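Local coordinates for cyanuric acid amidohydrolase (Azorhizobium caulinodans, PDB 4NQ3), which hydrolyses the s-triazine ring of cyanuric acid to carboxybiuret, a step in the breakdown of atrazine and melamine, at residues P288-R293 and G335-G340. Residues are numbered along the deposited sequence; the frame is centred on the assembly and turned at random.
Sequences PSRSGR and GGEHQG. With MG (magnesium ion), chain K.
Arg290 reaches across to Glu337 beside the magnesium site of repeat unit C, where the loops that follow strands 281-286 and 331-334 meet. These two strands are parallel neighbours in one mixed sheet. The link is a long salt bridge, with Arg290 NH2 3.7 Å from Glu337 OE2. NH2 also lies 3.3 Å from Glu337 CG. The side chains cross at about a right angle, and the guanidinium and carboxylate planes are turned 54° apart. Glu337 CD lies at the guanidinium edge, in its plane. The Arg290 chain is extended from CG to NE, which carries its charged end over to the second loop. The Glu337 chain instead bends at chi2 (85°), which turns the carboxylate back and leaves CG as its atom closest to NH2.

Both charges have stronger partners outside the two loops. Arg290 NH1 forms salt bridges with Glu287, a magnesium ligand, and with Asp342. Glu337 OE1 pairs with Arg188, which binds substrate.

Each loop is also braced from within. A type I turn from Ser289 to Gly292 places Arg290 at its second position, and Ser291 OG accepts from Arg293 N in an ST turn. In the other loop, a type II turn runs from Gly336 to Gln339. Gln339 NE2 donates to Glu337 O at 3.1 Å, while Gln339 O binds magnesium at 2.4 Å. Pro341 and Gly344 also give carbonyl oxygens to the metal.

Glu337 thus sits between two arginines, which would be expected to stabilise its negative charge. A chain of ion pairs, loose at its middle Arg290-Glu337 link, runs from Glu287 at the metal site to Arg188 at the substrate pocket.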
loop_
_atom_site.group_PDB
_atom_site.type_symbol
_atom_site.label_atom_id
_atom_site.label_comp_id
_atom_site.label_asym_id
_atom_site.label_seq_id
_atom_site.Cartn_x
_atom_site.Cartn_y
_atom_site.Cartn_z
ATOM N N PRO A 288 5.375 -17.017 2.758
ATOM C CA PRO A 288 4.119 -17.210 3.483
ATOM C C PRO A 288 3.593 -18.615 3.213
ATOM O O PRO A 288 3.574 -19.058 2.065
ATOM C CB PRO A 288 3.200 -16.129 2.899
ATOM C CG PRO A 288 3.748 -15.864 1.548
ATOM C CD PRO A 288 5.240 -16.058 1.649
ATOM N N SER A 289 3.194 -19.320 4.256
ATOM C CA SER A 289 2.763 -20.697 4.087
ATOM C C SER A 289 1.379 -20.765 3.454
ATOM O O SER A 289 0.474 -20.032 3.851
ATOM C CB SER A 289 2.761 -21.426 5.429
ATOM O OG SER A 289 1.857 -20.815 6.328
ATOM N N ARG A 290 1.212 -21.653 2.480
ATOM C CA ARG A 290 -0.029 -21.713 1.713
ATOM C C ARG A 290 -1.170 -22.373 2.462
ATOM O O ARG A 290 -2.317 -22.320 2.010
ATOM C CB ARG A 290 0.209 -22.450 0.407
ATOM C CG ARG A 290 1.016 -21.629 -0.539
ATOM C CD ARG A 290 1.338 -22.338 -1.824
ATOM N NE ARG A 290 2.156 -21.442 -2.617
ATOM C CZ ARG A 290 3.480 -21.394 -2.528
ATOM N NH1 ARG A 290 4.109 -22.226 -1.699
ATOM N NH2 ARG A 290 4.168 -20.527 -3.273
ATOM N N SER A 291 -0.854 -22.987 3.602
ATOM C CA SER A 291 -1.869 -23.553 4.497
ATOM C C SER A 291 -2.614 -22.426 5.171
ATOM O O SER A 291 -3.675 -22.624 5.747
ATOM C CB SER A 291 -1.244 -24.449 5.558
ATOM O OG SER A 291 -0.346 -23.720 6.385
ATOM N N GLY A 292 -2.018 -21.240 5.126
ATOM C CA GLY A 292 -2.570 -20.079 5.785
ATOM C C GLY A 292 -2.314 -20.107 7.272
ATOM O O GLY A 292 -2.782 -19.224 7.992
ATOM N N ARG A 293 -1.519 -21.074 7.726
ATOM C CA ARG A 293 -1.233 -21.208 9.157
ATOM C C ARG A 293 0.258 -21.352 9.434
ATOM O O ARG A 293 1.003 -21.872 8.604
ATOM C CB ARG A 293 -1.974 -22.421 9.763
ATOM C CG ARG A 293 -3.454 -22.542 9.407
ATOM C CD ARG A 293 -4.170 -23.619 10.227
ATOM N NE ARG A 293 -5.633 -23.515 10.103
ATOM C CZ ARG A 293 -6.448 -22.950 11.008
ATOM N NH1 ARG A 293 -5.970 -22.439 12.143
ATOM N NH2 ARG A 293 -7.759 -22.905 10.783
ATOM N N GLY A 335 9.140 -15.451 -1.146
ATOM C CA GLY A 335 8.580 -16.377 -2.116
ATOM C C GLY A 335 9.442 -17.614 -2.276
ATOM O O GLY A 335 10.463 -17.595 -2.968
ATOM N N GLY A 336 9.025 -18.710 -1.657
ATOM C CA GLY A 336 9.877 -19.874 -1.626
ATOM C C GLY A 336 9.306 -21.048 -2.363
ATOM O O GLY A 336 9.365 -22.193 -1.861
ATOM N N GLU A 337 8.778 -20.775 -3.561
ATOM C CA GLU A 337 8.229 -21.827 -4.422
ATOM C C GLU A 337 9.288 -22.897 -4.704
ATOM O O GLU A 337 10.305 -22.621 -5.341
ATOM C CB GLU A 337 7.726 -21.238 -5.728
ATOM C CG GLU A 337 6.535 -20.299 -5.590
ATOM C CD GLU A 337 6.936 -18.861 -5.273
ATOM O OE1 GLU A 337 8.152 -18.600 -5.114
ATOM O OE2 GLU A 337 6.029 -17.992 -5.191
ATOM N N HIS A 338 9.064 -24.108 -4.211
ATOM C CA HIS A 338 10.024 -25.205 -4.381
ATOM C C HIS A 338 11.378 -24.908 -3.769
ATOM O O HIS A 338 12.373 -25.557 -4.106
ATOM C CB HIS A 338 10.200 -25.541 -5.857
ATOM C CG HIS A 338 8.917 -25.879 -6.541
ATOM N ND1 HIS A 338 8.251 -27.065 -6.324
ATOM C CD2 HIS A 338 8.153 -25.170 -7.402
ATOM C CE1 HIS A 338 7.141 -27.078 -7.038
ATOM N NE2 HIS A 338 7.063 -25.943 -7.709
ATOM N N GLN A 339 11.414 -23.928 -2.870
ATOM C CA GLN A 339 12.636 -23.611 -2.142
ATOM C C GLN A 339 12.435 -23.945 -0.678
ATOM O O GLN A 339 11.929 -23.142 0.094
ATOM C CB GLN A 339 12.999 -22.151 -2.346
ATOM C CG GLN A 339 13.043 -21.823 -3.825
ATOM C CD GLN A 339 12.887 -20.342 -4.107
ATOM O OE1 GLN A 339 13.704 -19.518 -3.693
ATOM N NE2 GLN A 339 11.818 -19.996 -4.805
ATOM N N GLY A 340 12.781 -25.162 -0.298
ATOM C CA GLY A 340 12.404 -25.627 1.023
ATOM C C GLY A 340 10.950 -26.035 0.956
ATOM O O GLY A 340 10.307 -25.868 -0.076
HETATM MG MG MG K . 9.609 -23.085 0.642
#